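Local atomic coordinates of anthranilate-CoA ligase (PDB entry 4WV3), a protein that belongs to the ANL superfamily of AMP-binding enzymes, pairing a large N-terminal domain with a smaller C-terminal one. Residues 42-47 against 150-155; 32-37 against 70-75; 349-354 against 365-370; 183-188 against 375-380. All coordinates share one frame; numbering follows the deposited sequence.

Contact 1 (42-47 against 150-155); sequences SNEANQ and DWIRPQ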
loop_
_atom_site.group_PDB
_atom_site.type_symbol
_atom_site.label_atom_id
_atom_site.label_comp_id
_atom_site.label_asym_id
_atom_site.label_seq_id
_atom_site.Cartn_x
_atom_site.Cartn_y
_atom_site.Cartn_z
ATOM N N SER A 42 17.411 -13.842 11.138
ATOM C CA SER A 42 18.479 -14.160 10.198
ATOM C C SER A 42 18.724 -15.663 10.120
ATOM O O SER A 42 18.933 -16.209 9.037
ATOM C CB SER A 42 19.770 -13.438 10.582
ATOM O OG SER A 42 20.819 -13.772 9.691
ATOM N N ASN A 43 18.695 -16.327 11.272
ATOM C CA ASN A 43 18.890 -17.771 11.325
ATOM C C ASN A 43 17.792 -18.528 10.589
ATOM O O ASN A 43 18.068 -19.440 9.811
ATOM C CB ASN A 43 18.969 -18.254 12.774
ATOM C CG ASN A 43 20.227 -17.789 13.478
ATOM O OD1 ASN A 43 21.242 -17.509 12.840
ATOM N ND2 ASN A 43 20.168 -17.709 14.801
ATOM N N GLU A 44 16.546 -18.141 10.840
ATOM C CA GLU A 44 15.404 -18.804 10.224
ATOM C C GLU A 44 15.364 -18.538 8.723
ATOM O O GLU A 44 14.994 -19.411 7.938
ATOM C CB GLU A 44 14.101 -18.359 10.891
ATOM C CG GLU A 44 12.868 -19.100 10.400
ATOM C CD GLU A 44 11.701 -18.992 11.364
ATOM O OE1 GLU A 44 11.901 -19.257 12.568
ATOM O OE2 GLU A 44 10.588 -18.641 10.920
ATOM N N ALA A 45 15.756 -17.330 8.329
ATOM C CA ALA A 45 15.804 -16.963 6.919
ATOM C C ALA A 45 16.860 -17.782 6.184
ATOM O O ALA A 45 16.651 -18.199 5.043
ATOM C CB ALA A 45 16.079 -15.476 6.763
ATOM N N ASN A 46 17.991 -18.008 6.842
ATOM C CA ASN A 46 19.054 -18.824 6.268
ATOM C C ASN A 46 18.630 -20.281 6.133
ATOM O O ASN A 46 19.067 -20.985 5.223
ATOM C CB ASN A 46 20.332 -18.715 7.101
ATOM C CG ASN A 46 20.955 -17.337 7.030
ATOM O OD1 ASN A 46 20.715 -16.584 6.086
ATOM N ND2 ASN A 46 21.765 -16.999 8.027
ATOM N N GLN A 47 17.771 -20.726 7.045
ATOM C CA GLN A 47 17.206 -22.066 6.971
ATOM C C GLN A 47 16.231 -22.161 5.804
ATOM O O GLN A 47 16.194 -23.167 5.097
ATOM C CB GLN A 47 16.503 -22.429 8.279
ATOM C CG GLN A 47 17.450 -22.673 9.441
ATOM C CD GLN A 47 16.726 -23.087 10.705
ATOM O OE1 GLN A 47 15.713 -22.494 11.077
ATOM N NE2 GLN A 47 17.239 -24.115 11.370
ATOM N N ASP A 150 8.905 -28.222 10.064
ATOM C CA ASP A 150 9.596 -29.465 9.737
ATOM C C ASP A 150 10.494 -29.278 8.519
ATOM O O ASP A 150 11.476 -29.997 8.335
ATOM C CB ASP A 150 8.588 -30.584 9.472
ATOM C CG ASP A 150 7.665 -30.831 10.650
ATOM O OD1 ASP A 150 8.106 -30.636 11.803
ATOM O OD2 ASP A 150 6.500 -31.218 10.422
ATOM N N TRP A 151 10.143 -28.297 7.696
ATOM C CA TRP A 151 10.844 -28.030 6.446
ATOM C C TRP A 151 12.167 -27.301 6.676
ATOM O O TRP A 151 13.140 -27.526 5.957
ATOM C CB TRP A 151 9.932 -27.221 5.522
ATOM C CG TRP A 151 10.527 -26.835 4.209
ATOM C CD1 TRP A 151 11.092 -27.664 3.285
ATOM C CD2 TRP A 151 10.578 -25.517 3.653
ATOM N NE1 TRP A 151 11.511 -26.939 2.195
ATOM C CE2 TRP A 151 11.202 -25.619 2.395
ATOM C CE3 TRP A 151 10.164 -24.259 4.101
ATOM C CZ2 TRP A 151 11.426 -24.510 1.582
ATOM C CZ3 TRP A 151 10.383 -23.161 3.291
ATOM C CH2 TRP A 151 11.009 -23.293 2.047
ATOM N N ILE A 152 12.200 -26.437 7.686
ATOM C CA ILE A 152 13.388 -25.638 7.970
ATOM C C ILE A 152 14.234 -26.228 9.095
ATOM O O ILE A 152 15.352 -25.776 9.342
ATOM C CB ILE A 152 13.017 -24.192 8.352
ATOM C CG1 ILE A 152 12.261 -24.171 9.683
ATOM C CG2 ILE A 152 12.196 -23.540 7.250
ATOM C CD1 ILE A 152 11.958 -22.779 10.194
ATOM N N ARG A 153 13.693 -27.235 9.774
ATOM C CA ARG A 153 14.362 -27.828 10.934
ATOM C C ARG A 153 15.755 -28.423 10.667
ATOM O O ARG A 153 16.708 -28.083 11.369
ATOM C CB ARG A 153 13.452 -28.846 11.636
ATOM C CG ARG A 153 14.115 -29.565 12.797
ATOM C CD ARG A 153 13.109 -30.344 13.626
ATOM N NE ARG A 153 12.128 -29.468 14.261
ATOM C CZ ARG A 153 10.849 -29.394 13.906
ATOM N NH1 ARG A 153 10.388 -30.155 12.923
ATOM N NH2 ARG A 153 10.030 -28.566 14.540
ATOM N N PRO A 154 15.889 -29.308 9.661
ATOM C CA PRO A 154 17.220 -29.899 9.482
ATOM C C PRO A 154 18.215 -28.947 8.820
ATOM O O PRO A 154 19.416 -29.215 8.832
ATOM C CB PRO A 154 16.945 -31.090 8.564
ATOM C CG PRO A 154 15.769 -30.669 7.766
ATOM C CD PRO A 154 14.915 -29.856 8.696
ATOM N N GLN A 155 17.722 -27.850 8.254
ATOM C CA GLN A 155 18.581 -26.904 7.549
ATOM C C GLN A 155 19.453 -26.088 8.501
ATOM O O GLN A 155 18.985 -25.639 9.547
ATOM C CB GLN A 155 17.744 -25.969 6.671
ATOM C CG GLN A 155 16.923 -26.680 5.609
ATOM C CD GLN A 155 17.779 -27.366 4.561
ATOM O OE1 GLN A 155 18.972 -27.087 4.431
ATOM N NE2 GLN A 155 17.170 -28.271 3.804
#
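Gln47 reaches from helix 38-54 over the turn that follows helix 148-152, and its amide makes the one hydrogen bond of this contact: NE2 gives a proton to the backbone O of Gln155 at 2.9 Å, with an N-H...O angle of 148°. The oxygen is met nearly end-on, the donor tilted 17° from the carbonyl plane. Two torsions bring the amide there. CG of Gln47 lies beside its own backbone N and opposite the carbonyl carbon (chi1 -71°), and the chain then runs straight, so the side chain projects off the helix across that of Ile152 at about a right angle. NE2 is also 3.2 Å from Ile152 O, but the angle is too poor for a bond. That oxygen receives a weak backbone bond from Gln155 N, which closes the turn.

Ile152 packs against the Gln47 side chain. Its CG1 sits between the backbone N and the carbonyl carbon, and its CD1 ends 3.8 Å from Glu44 CG and 3.9 Å from Gln47 OE1. Next to it along Gln47, CB of Gln155 rests 4.1 Å from Gln47 CB before its amide bends away.

Glu44 meets Ile152 chiefly through its CG methylene; its carboxylate turns to Arg34, in a salt bridge, and to Thr75. Two segments 103 positions apart in the chain are thus joined by an apolar patch with a single amide hydrogen bond beside it. Since that amide bonds to a main-chain carbonyl, the polar link depends on the path of the turn, not on the side chain of Gln155.

Contact 2 (32-37 against 70-75); sequences PDREMT and SAEWVT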
loop_
_atom_site.group_PDB
_atom_site.type_symbol
_atom_site.label_atom_id
_atom_site.label_comp_id
_atom_site.label_asym_id
_atom_site.label_seq_id
_atom_site.Cartn_x
_atom_site.Cartn_y
_atom_site.Cartn_z
ATOM N N PRO A 32 1.457 -11.349 17.813
ATOM C CA PRO A 32 0.708 -11.914 18.942
ATOM C C PRO A 32 1.133 -13.338 19.297
ATOM O O PRO A 32 0.978 -13.749 20.445
ATOM C CB PRO A 32 -0.734 -11.913 18.433
ATOM C CG PRO A 32 -0.780 -10.804 17.452
ATOM C CD PRO A 32 0.558 -10.817 16.773
ATOM N N ASP A 33 1.666 -14.075 18.328
ATOM C CA ASP A 33 2.042 -15.466 18.552
ATOM C C ASP A 33 3.539 -15.641 18.788
ATOM O O ASP A 33 3.969 -16.655 19.338
ATOM C CB ASP A 33 1.618 -16.332 17.362
ATOM C CG ASP A 33 0.158 -16.157 17.003
ATOM O OD1 ASP A 33 -0.697 -16.804 17.645
ATOM O OD2 ASP A 33 -0.134 -15.376 16.074
ATOM N N ARG A 34 4.331 -14.658 18.378
ATOM C CA ARG A 34 5.775 -14.847 18.327
ATOM C C ARG A 34 6.558 -13.536 18.370
ATOM O O ARG A 34 6.123 -12.520 17.830
ATOM C CB ARG A 34 6.127 -15.625 17.056
ATOM C CG ARG A 34 7.563 -16.096 16.952
ATOM C CD ARG A 34 7.726 -16.989 15.735
ATOM N NE ARG A 34 9.095 -17.464 15.569
ATOM C CZ ARG A 34 9.475 -18.323 14.629
ATOM N NH1 ARG A 34 8.585 -18.805 13.771
ATOM N NH2 ARG A 34 10.743 -18.702 14.547
ATOM N N GLU A 35 7.714 -13.573 19.024
ATOM C CA GLU A 35 8.645 -12.452 19.018
ATOM C C GLU A 35 10.027 -12.953 18.624
ATOM O O GLU A 35 10.510 -13.948 19.161
ATOM C CB GLU A 35 8.703 -11.781 20.390
ATOM C CG GLU A 35 7.432 -11.054 20.787
ATOM C CD GLU A 35 7.551 -10.371 22.136
ATOM O OE1 GLU A 35 8.677 -10.310 22.677
ATOM O OE2 GLU A 35 6.520 -9.898 22.657
ATOM N N MET A 36 10.662 -12.265 17.682
ATOM C CA MET A 36 11.971 -12.687 17.199
ATOM C C MET A 36 13.004 -11.569 17.278
ATOM O O MET A 36 12.681 -10.393 17.107
ATOM C CB MET A 36 11.874 -13.201 15.760
ATOM C CG MET A 36 10.871 -14.324 15.564
ATOM S SD MET A 36 10.966 -15.055 13.918
ATOM C CE MET A 36 12.572 -15.842 13.994
ATOM N N THR A 37 14.249 -11.950 17.541
ATOM C CA THR A 37 15.360 -11.012 17.492
ATOM C C THR A 37 15.924 -10.998 16.078
ATOM O O THR A 37 15.567 -11.842 15.258
ATOM C CB THR A 37 16.475 -11.406 18.475
ATOM O OG1 THR A 37 17.078 -12.637 18.052
ATOM C CG2 THR A 37 15.914 -11.576 19.879
ATOM N N SER A 70 3.072 -12.086 9.497
ATOM C CA SER A 70 3.583 -12.954 10.546
ATOM C C SER A 70 5.100 -13.059 10.490
ATOM O O SER A 70 5.741 -12.518 9.588
ATOM C CB SER A 70 2.969 -14.354 10.494
ATOM O OG SER A 70 3.175 -14.947 9.222
ATOM N N ALA A 71 5.666 -13.762 11.464
ATOM C CA ALA A 71 7.099 -14.012 11.499
ATOM C C ALA A 71 7.509 -14.878 10.314
ATOM O O ALA A 71 8.581 -14.694 9.740
ATOM C CB ALA A 71 7.482 -14.687 12.804
ATOM N N GLU A 72 6.643 -15.819 9.951
ATOM C CA GLU A 72 6.923 -16.739 8.854
ATOM C C GLU A 72 6.931 -16.030 7.503
ATOM O O GLU A 72 7.613 -16.463 6.578
ATOM C CB GLU A 72 5.915 -17.892 8.835
ATOM C CG GLU A 72 6.076 -18.890 9.970
ATOM C CD GLU A 72 5.506 -18.389 11.282
ATOM O OE1 GLU A 72 4.757 -17.389 11.264
ATOM O OE2 GLU A 72 5.807 -18.996 12.331
ATOM N N TRP A 73 6.168 -14.947 7.395
ATOM C CA TRP A 73 6.156 -14.148 6.177
ATOM C C TRP A 73 7.521 -13.502 5.975
ATOM O O TRP A 73 8.100 -13.568 4.889
ATOM C CB TRP A 73 5.077 -13.064 6.253
ATOM C CG TRP A 73 4.668 -12.511 4.915
ATOM C CD1 TRP A 73 3.529 -12.807 4.224
ATOM C CD2 TRP A 73 5.391 -11.570 4.107
ATOM N NE1 TRP A 73 3.496 -12.110 3.042
ATOM C CE2 TRP A 73 4.627 -11.345 2.945
ATOM C CE3 TRP A 73 6.607 -10.896 4.255
ATOM C CZ2 TRP A 73 5.041 -10.476 1.937
ATOM C CZ3 TRP A 73 7.016 -10.035 3.254
ATOM C CH2 TRP A 73 6.235 -9.833 2.110
ATOM N N VAL A 74 8.032 -12.880 7.032
ATOM C CA VAL A 74 9.294 -12.152 6.966
ATOM C C VAL A 74 10.486 -13.067 6.702
ATOM O O VAL A 74 11.306 -12.791 5.825
ATOM C CB VAL A 74 9.548 -11.348 8.254
ATOM C CG1 VAL A 74 10.902 -10.669 8.188
ATOM C CG2 VAL A 74 8.447 -10.323 8.466
ATOM N N THR A 75 10.581 -14.154 7.462
ATOM C CA THR A 75 11.694 -15.086 7.315
ATOM C C THR A 75 11.693 -15.754 5.940
ATOM O O THR A 75 12.752 -16.036 5.379
ATOM C CB THR A 75 11.694 -16.161 8.421
ATOM O OG1 THR A 75 10.428 -16.832 8.443
ATOM C CG2 THR A 75 11.949 -15.524 9.779
#
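Ala71 takes the side chains of Arg34 and Met36 on its methyl group, and this is where the contact is tight: Ala71 CB is 3.7 Å from Arg34 CD and 3.7 Å from Met36 SD. The same sulfur lies over one face of the Arg34 guanidinium, 3.2 Å above its plane and offset toward the rim. Arg34 reaches this far because its chain is extended all the way from CG to NE. Further along, the methyl end of Met36 touches Thr75 more loosely, CE to CG2 4.3 Å.

Helix 71-83, with Ser70 at its N-cap position, is the crossover of a beta-alpha-beta unit between the adjacent parallel strands 62-66 and 86-89. Its first turn packs here on strand 35-37, the edge of the other, nine-stranded sheet, and Leu29 of the neighbouring strand also touches Ala71.

Toward the partly exposed side the fit is slacker. Glu72 bends at its second torsion (chi2 78°) and brings OE2 to the edge of the guanidinium, near its plane. Arg34 NH1 meets OE2 at 3.1 Å in a salt bridge whose hydrogen bond is weak, the two planes standing 58° apart. Arg34 turns NH2 the other way, to its stronger partner Glu44.

Contact 3 (349-354 against 365-370); sequences KLVDDE and NVLLRS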
loop_
_atom_site.group_PDB
_atom_site.type_symbol
_atom_site.label_atom_id
_atom_site.label_comp_id
_atom_site.label_asym_id
_atom_site.label_seq_id
_atom_site.Cartn_x
_atom_site.Cartn_y
_atom_site.Cartn_z
ATOM N N LYS A 349 6.951 16.240 -12.340
ATOM C CA LYS A 349 6.545 16.963 -13.531
ATOM C C LYS A 349 5.027 16.864 -13.721
ATOM O O LYS A 349 4.494 15.835 -13.548
ATOM C CB LYS A 349 7.282 16.380 -14.717
ATOM C CG LYS A 349 7.424 17.308 -15.881
ATOM C CD LYS A 349 8.575 16.938 -16.758
ATOM C CE LYS A 349 8.266 15.722 -17.550
ATOM N NZ LYS A 349 9.066 15.717 -18.767
ATOM N N LEU A 350 4.344 17.961 -14.013
ATOM C CA LEU A 350 2.924 17.909 -14.347
ATOM C C LEU A 350 2.688 18.318 -15.797
ATOM O O LEU A 350 2.994 19.441 -16.193
ATOM C CB LEU A 350 2.113 18.802 -13.407
ATOM C CG LEU A 350 2.088 18.387 -11.935
ATOM C CD1 LEU A 350 1.212 19.331 -11.129
ATOM C CD2 LEU A 350 1.611 16.951 -11.789
ATOM N N VAL A 351 2.137 17.399 -16.583
ATOM C CA VAL A 351 1.945 17.636 -18.008
ATOM C C VAL A 351 0.493 17.454 -18.435
ATOM O O VAL A 351 -0.278 16.760 -17.770
ATOM C CB VAL A 351 2.832 16.699 -18.852
ATOM C CG1 VAL A 351 4.302 16.999 -18.610
ATOM C CG2 VAL A 351 2.520 15.245 -18.532
ATOM N N ASP A 352 0.125 18.080 -19.548
ATOM C CA ASP A 352 -1.205 17.897 -20.117
ATOM C C ASP A 352 -1.315 16.535 -20.796
ATOM O O ASP A 352 -0.385 15.730 -20.744
ATOM C CB ASP A 352 -1.549 19.025 -21.098
ATOM C CG ASP A 352 -0.450 19.278 -22.119
ATOM O OD1 ASP A 352 0.313 18.342 -22.439
ATOM O OD2 ASP A 352 -0.355 20.423 -22.608
ATOM N N ASP A 353 -2.447 16.285 -21.446
ATOM C CA ASP A 353 -2.681 14.992 -22.083
ATOM C C ASP A 353 -1.920 14.824 -23.401
ATOM O O ASP A 353 -2.117 13.842 -24.116
ATOM C CB ASP A 353 -4.181 14.752 -22.280
ATOM C CG ASP A 353 -4.917 14.566 -20.965
ATOM O OD1 ASP A 353 -4.986 13.419 -20.477
ATOM O OD2 ASP A 353 -5.423 15.568 -20.416
ATOM N N GLU A 354 -1.050 15.780 -23.712
ATOM C CA GLU A 354 -0.190 15.682 -24.887
ATOM C C GLU A 354 1.286 15.823 -24.516
ATOM O O GLU A 354 2.156 15.806 -25.387
ATOM C CB GLU A 354 -0.578 16.718 -25.943
ATOM C CG GLU A 354 -1.050 18.039 -25.368
ATOM C CD GLU A 354 -0.591 19.228 -26.186
ATOM O OE1 GLU A 354 -1.338 20.226 -26.259
ATOM O OE2 GLU A 354 0.523 19.167 -26.749
ATOM N N ASN A 365 -1.066 15.734 -15.554
ATOM C CA ASN A 365 -0.703 14.348 -15.294
ATOM C C ASN A 365 0.644 14.252 -14.585
ATOM O O ASN A 365 1.568 15.005 -14.888
ATOM C CB ASN A 365 -0.676 13.545 -16.597
ATOM C CG ASN A 365 -2.003 13.580 -17.328
ATOM O OD1 ASN A 365 -2.907 12.797 -17.034
ATOM N ND2 ASN A 365 -2.127 14.490 -18.287
ATOM N N VAL A 366 0.749 13.324 -13.642
ATOM C CA VAL A 366 1.964 13.179 -12.847
ATOM C C VAL A 366 3.025 12.330 -13.538
ATOM O O VAL A 366 2.790 11.167 -13.863
ATOM C CB VAL A 366 1.663 12.568 -11.467
ATOM C CG1 VAL A 366 2.956 12.254 -10.731
ATOM C CG2 VAL A 366 0.803 13.510 -10.657
ATOM N N LEU A 367 4.193 12.923 -13.758
ATOM C CA LEU A 367 5.348 12.186 -14.253
ATOM C C LEU A 367 6.438 12.158 -13.187
ATOM O O LEU A 367 6.893 13.201 -12.718
ATOM C CB LEU A 367 5.874 12.799 -15.551
ATOM C CG LEU A 367 5.062 12.485 -16.810
ATOM C CD1 LEU A 367 5.650 13.184 -18.024
ATOM C CD2 LEU A 367 4.995 10.982 -17.035
ATOM N N LEU A 368 6.845 10.953 -12.805
ATOM C CA LEU A 368 7.818 10.774 -11.736
ATOM C C LEU A 368 9.179 10.333 -12.267
ATOM O O LEU A 368 9.273 9.418 -13.084
ATOM C CB LEU A 368 7.301 9.756 -10.718
ATOM C CG LEU A 368 8.296 9.258 -9.668
ATOM C CD1 LEU A 368 8.776 10.403 -8.787
ATOM C CD2 LEU A 368 7.675 8.150 -8.832
ATOM N N ARG A 369 10.228 10.997 -11.794
ATOM C CA ARG A 369 11.593 10.623 -12.137
ATOM C C ARG A 369 12.257 9.999 -10.915
ATOM O O ARG A 369 12.458 10.665 -9.900
ATOM C CB ARG A 369 12.371 11.850 -12.607
ATOM C CG ARG A 369 13.766 11.559 -13.126
ATOM C CD ARG A 369 14.351 12.798 -13.780
ATOM N NE ARG A 369 15.666 12.551 -14.362
ATOM C CZ ARG A 369 16.308 13.415 -15.142
ATOM N NH1 ARG A 369 15.751 14.581 -15.439
ATOM N NH2 ARG A 369 17.503 13.111 -15.628
ATOM N N SER A 370 12.590 8.717 -11.015
ATOM C CA SER A 370 13.049 7.957 -9.858
ATOM C C SER A 370 14.083 6.892 -10.207
ATOM O O SER A 370 14.073 6.337 -11.305
ATOM C CB SER A 370 11.854 7.294 -9.172
ATOM O OG SER A 370 12.271 6.242 -8.319
HETATM O O HOH W 1 -4.641 11.033 -18.965
#
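Lys349 to Val351 and Asn365 to Leu367 are paired as neighbouring antiparallel strands, consecutive in the chain, of the small antiparallel sheet that belongs to the large domain of this AMP-binding enzyme. The strand axes run at 145° to each other, 4.8 Å apart at closest approach.

Backbone hydrogen bonds come first. Val351 and Asn365 form a hydrogen-bonded pair, with Val351 N to Asn365 O at 3.0 Å and Asn365 N donating back to Val351 O. Two residues further on, Leu367 N donates to Lys349 O at 2.9 Å. In the intervening non-hydrogen-bonded pair, Leu350 CA makes a CA-H...O contact with Asn365 O.

Apolar side chains sort to the two faces. Leu350 and Val366 lie side by side, CD2 to CG2 3.7 Å, on the face where Val401 and Tyr399 of strand 392-401 also pack against them. On the other face Val351 crosses Leu367 at about a right angle, CG2 to CD1 3.8 Å, while the aliphatic CE of Lys349 also meets Leu367 CD1 and Lys349 makes a cation-pi contact with Trp392.

Polar side chains gather where the strands part. With CG beside its backbone N (chi1 -58°), Asn365 folds its amide back so that ND2 becomes a second donor to Val351 O, at 3.0 Å and tilted from the carbonyl plane. Asn365 OD1 accepts from Lys398 and from a water at 3.1 Å, which also donates to Asp353 OD1 at 2.8 Å.

Contact 4 (183-188 against 375-380); sequences KGIPHA and LSYWHN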
loop_
_atom_site.group_PDB
_atom_site.type_symbol
_atom_site.label_atom_id
_atom_site.label_comp_id
_atom_site.label_asym_id
_atom_site.label_seq_id
_atom_site.Cartn_x
_atom_site.Cartn_y
_atom_site.Cartn_z
ATOM N N LYS A 183 -1.221 -6.377 -12.645
ATOM C CA LYS A 183 0.050 -6.272 -13.346
ATOM C C LYS A 183 1.185 -6.659 -12.408
ATOM O O LYS A 183 1.218 -6.229 -11.256
ATOM C CB LYS A 183 0.266 -4.846 -13.853
ATOM C CG LYS A 183 -0.860 -4.316 -14.727
ATOM C CD LYS A 183 -0.726 -2.816 -14.948
ATOM C CE LYS A 183 -0.644 -2.070 -13.624
ATOM N NZ LYS A 183 -1.785 -2.388 -12.721
ATOM N N GLY A 184 2.109 -7.473 -12.903
ATOM C CA GLY A 184 3.276 -7.851 -12.130
ATOM C C GLY A 184 4.315 -6.746 -12.131
ATOM O O GLY A 184 4.737 -6.282 -13.189
ATOM N N ILE A 185 4.726 -6.321 -10.942
ATOM C CA ILE A 185 5.704 -5.248 -10.810
ATOM C C ILE A 185 6.981 -5.739 -10.133
ATOM O O ILE A 185 6.996 -5.982 -8.925
ATOM C CB ILE A 185 5.121 -4.054 -10.034
ATOM C CG1 ILE A 185 3.907 -3.492 -10.776
ATOM C CG2 ILE A 185 6.180 -2.976 -9.831
ATOM C CD1 ILE A 185 3.202 -2.375 -10.050
ATOM N N PRO A 186 8.053 -5.904 -10.920
ATOM C CA PRO A 186 9.351 -6.360 -10.415
ATOM C C PRO A 186 10.218 -5.209 -9.908
ATOM O O PRO A 186 10.307 -4.166 -10.556
ATOM C CB PRO A 186 9.991 -7.000 -11.648
ATOM C CG PRO A 186 9.426 -6.229 -12.792
ATOM C CD PRO A 186 8.032 -5.816 -12.392
ATOM N N HIS A 187 10.846 -5.405 -8.752
ATOM C CA HIS A 187 11.776 -4.422 -8.207
ATOM C C HIS A 187 13.145 -5.041 -7.953
ATOM O O HIS A 187 13.253 -6.220 -7.615
ATOM C CB HIS A 187 11.230 -3.796 -6.921
ATOM C CG HIS A 187 10.295 -2.651 -7.155
ATOM N ND1 HIS A 187 10.727 -1.413 -7.581
ATOM C CD2 HIS A 187 8.952 -2.554 -7.020
ATOM C CE1 HIS A 187 9.691 -0.604 -7.701
ATOM N NE2 HIS A 187 8.600 -1.272 -7.366
ATOM N N ALA A 188 14.186 -4.235 -8.121
ATOM C CA ALA A 188 15.553 -4.704 -7.944
ATOM C C ALA A 188 15.999 -4.573 -6.493
ATOM O O ALA A 188 15.338 -3.914 -5.690
ATOM C CB ALA A 188 16.494 -3.944 -8.863
ATOM N N LEU A 375 11.569 -1.059 -14.102
ATOM C CA LEU A 375 11.996 -0.857 -15.480
ATOM C C LEU A 375 10.850 -1.134 -16.450
ATOM O O LEU A 375 10.722 -0.477 -17.484
ATOM C CB LEU A 375 13.200 -1.745 -15.793
ATOM C CG LEU A 375 14.361 -1.072 -16.526
ATOM C CD1 LEU A 375 14.565 0.346 -16.014
ATOM C CD2 LEU A 375 15.630 -1.887 -16.350
ATOM N N SER A 376 10.018 -2.110 -16.098
ATOM C CA SER A 376 8.832 -2.453 -16.871
ATOM C C SER A 376 7.951 -3.385 -16.048
ATOM O O SER A 376 8.363 -3.860 -14.990
ATOM C CB SER A 376 9.214 -3.131 -18.188
ATOM O OG SER A 376 9.833 -4.384 -17.959
ATOM N N TYR A 377 6.739 -3.641 -16.531
ATOM C CA TYR A 377 5.859 -4.608 -15.886
ATOM C C TYR A 377 6.301 -6.022 -16.228
ATOM O O TYR A 377 7.145 -6.223 -17.103
ATOM C CB TYR A 377 4.405 -4.415 -16.328
ATOM C CG TYR A 377 3.752 -3.157 -15.808
ATOM C CD1 TYR A 377 3.468 -3.007 -14.457
ATOM C CD2 TYR A 377 3.402 -2.126 -16.670
ATOM C CE1 TYR A 377 2.866 -1.860 -13.977
ATOM C CE2 TYR A 377 2.799 -0.975 -16.199
ATOM C CZ TYR A 377 2.532 -0.848 -14.852
ATOM O OH TYR A 377 1.931 0.296 -14.379
ATOM N N TRP A 378 5.727 -6.999 -15.537
ATOM C CA TRP A 378 5.967 -8.399 -15.859
ATOM C C TRP A 378 4.820 -8.939 -16.708
ATOM O O TRP A 378 3.667 -8.958 -16.273
ATOM C CB TRP A 378 6.137 -9.231 -14.586
ATOM C CG TRP A 378 6.430 -10.677 -14.854
ATOM C CD1 TRP A 378 5.614 -11.741 -14.599
ATOM C CD2 TRP A 378 7.621 -11.218 -15.442
ATOM N NE1 TRP A 378 6.224 -12.910 -14.984
ATOM C CE2 TRP A 378 7.457 -12.617 -15.505
ATOM C CE3 TRP A 378 8.809 -10.657 -15.917
ATOM C CZ2 TRP A 378 8.436 -13.460 -16.027
ATOM C CZ3 TRP A 378 9.781 -11.496 -16.434
ATOM C CH2 TRP A 378 9.589 -12.882 -16.485
ATOM N N HIS A 379 5.152 -9.364 -17.924
ATOM C CA HIS A 379 4.176 -9.891 -18.878
ATOM C C HIS A 379 3.078 -8.896 -19.244
ATOM O O HIS A 379 1.906 -9.259 -19.338
ATOM C CB HIS A 379 3.574 -11.208 -18.380
ATOM C CG HIS A 379 4.537 -12.353 -18.394
ATOM N ND1 HIS A 379 4.277 -13.555 -17.773
ATOM C CD2 HIS A 379 5.762 -12.478 -18.958
ATOM C CE1 HIS A 379 5.300 -14.371 -17.953
ATOM N NE2 HIS A 379 6.214 -13.742 -18.668
ATOM N N ASN A 380 3.465 -7.642 -19.451
ATOM C CA ASN A 380 2.548 -6.643 -19.984
ATOM C C ASN A 380 3.287 -5.627 -20.848
ATOM O O ASN A 380 3.469 -4.474 -20.456
ATOM C CB ASN A 380 1.772 -5.948 -18.867
ATOM C CG ASN A 380 0.321 -5.711 -19.234
ATOM O OD1 ASN A 380 -0.583 -5.976 -18.442
ATOM N ND2 ASN A 380 0.091 -5.224 -20.448
HETATM O O HOH W 2 1.548 -10.270 -14.880
HETATM O O HOH W 3 11.840 -3.807 -13.446
#
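Tyr377 lies against the first half of strand 183-188, meeting Lys183, Gly184 and Ile185. Its CB sits 3.7 Å from Gly184 O, the carbonyl oxygen that accepts the backbone bond from Trp378 N. CG stands beside the backbone N of Tyr377 (chi1 -70°), and the ring has Gly184 O and the side chain of Ile185 at its edge. CD1 is 3.7 Å from Ile185 CG1, the two side chains pointing the same way. CE1 meets both that CG1 and Lys183 CE, the latter 3.5 Å away. Lys183 comes in over a face: its CD lies 4.0 Å from the ring centroid and 19° off the normal, a CH-pi contact; the bend at the next torsion, chi3 (-55°), then places CE near CE1 and OH. CZ meets CD and CE of Lys183, and the hydroxyl OH, 3.6 Å from Lys183 CE, goes on to hydrogen-bond with Glu321.

Strand 183-188 forms an antiparallel pair with strand 169-175. The connection between them carries the glycine-, serine- and threonine-rich phosphate-binding motif known from this superfamily, and the side chain of Ile185 lies about 5 Å from the bound 5'-O-[(S)-[(2-aminobenzoyl)oxy](hydroxy)phosphoryl]adenosine. The loop leading to helix 381-387 comes up beside this strand.

Gly184 has no side chain to hold Trp378 off, and CA of Gly184 and CA of Trp378 are 4.6 Å apart. Pro186 continues the packing with CD 3.3 Å from Ser376 O. Two waters bridge the backbones: one donates to Trp378 O and accepts a weak bond from Gly184 N, and another, bound by Leu375 N, donates to Pro186 O.

How the contacts relate
From the N terminus, contact 2 opens first at 32-37 and contact 1 opens at 42-47, on the helix directly after strand 35-37. Contact 2 closes at 70-75 and contact 1 only at 150-155, so the two cross. They touch through a shared glutamate on helix 38-54, tying helices 38-54, 71-83 and 148-152 to the edge of the nine-stranded sheet. Contact 4 starts at 183-188, and before it closes at 375-380 the chain completes contact 3, the shorter loop within the longer. Contact 3 pairs strands 347-351 and 364-369 of the small antiparallel sheet; contact 4 ties the loop before helix 381-387 to strand 183-188. Their nearest atoms are about 7 Å apart.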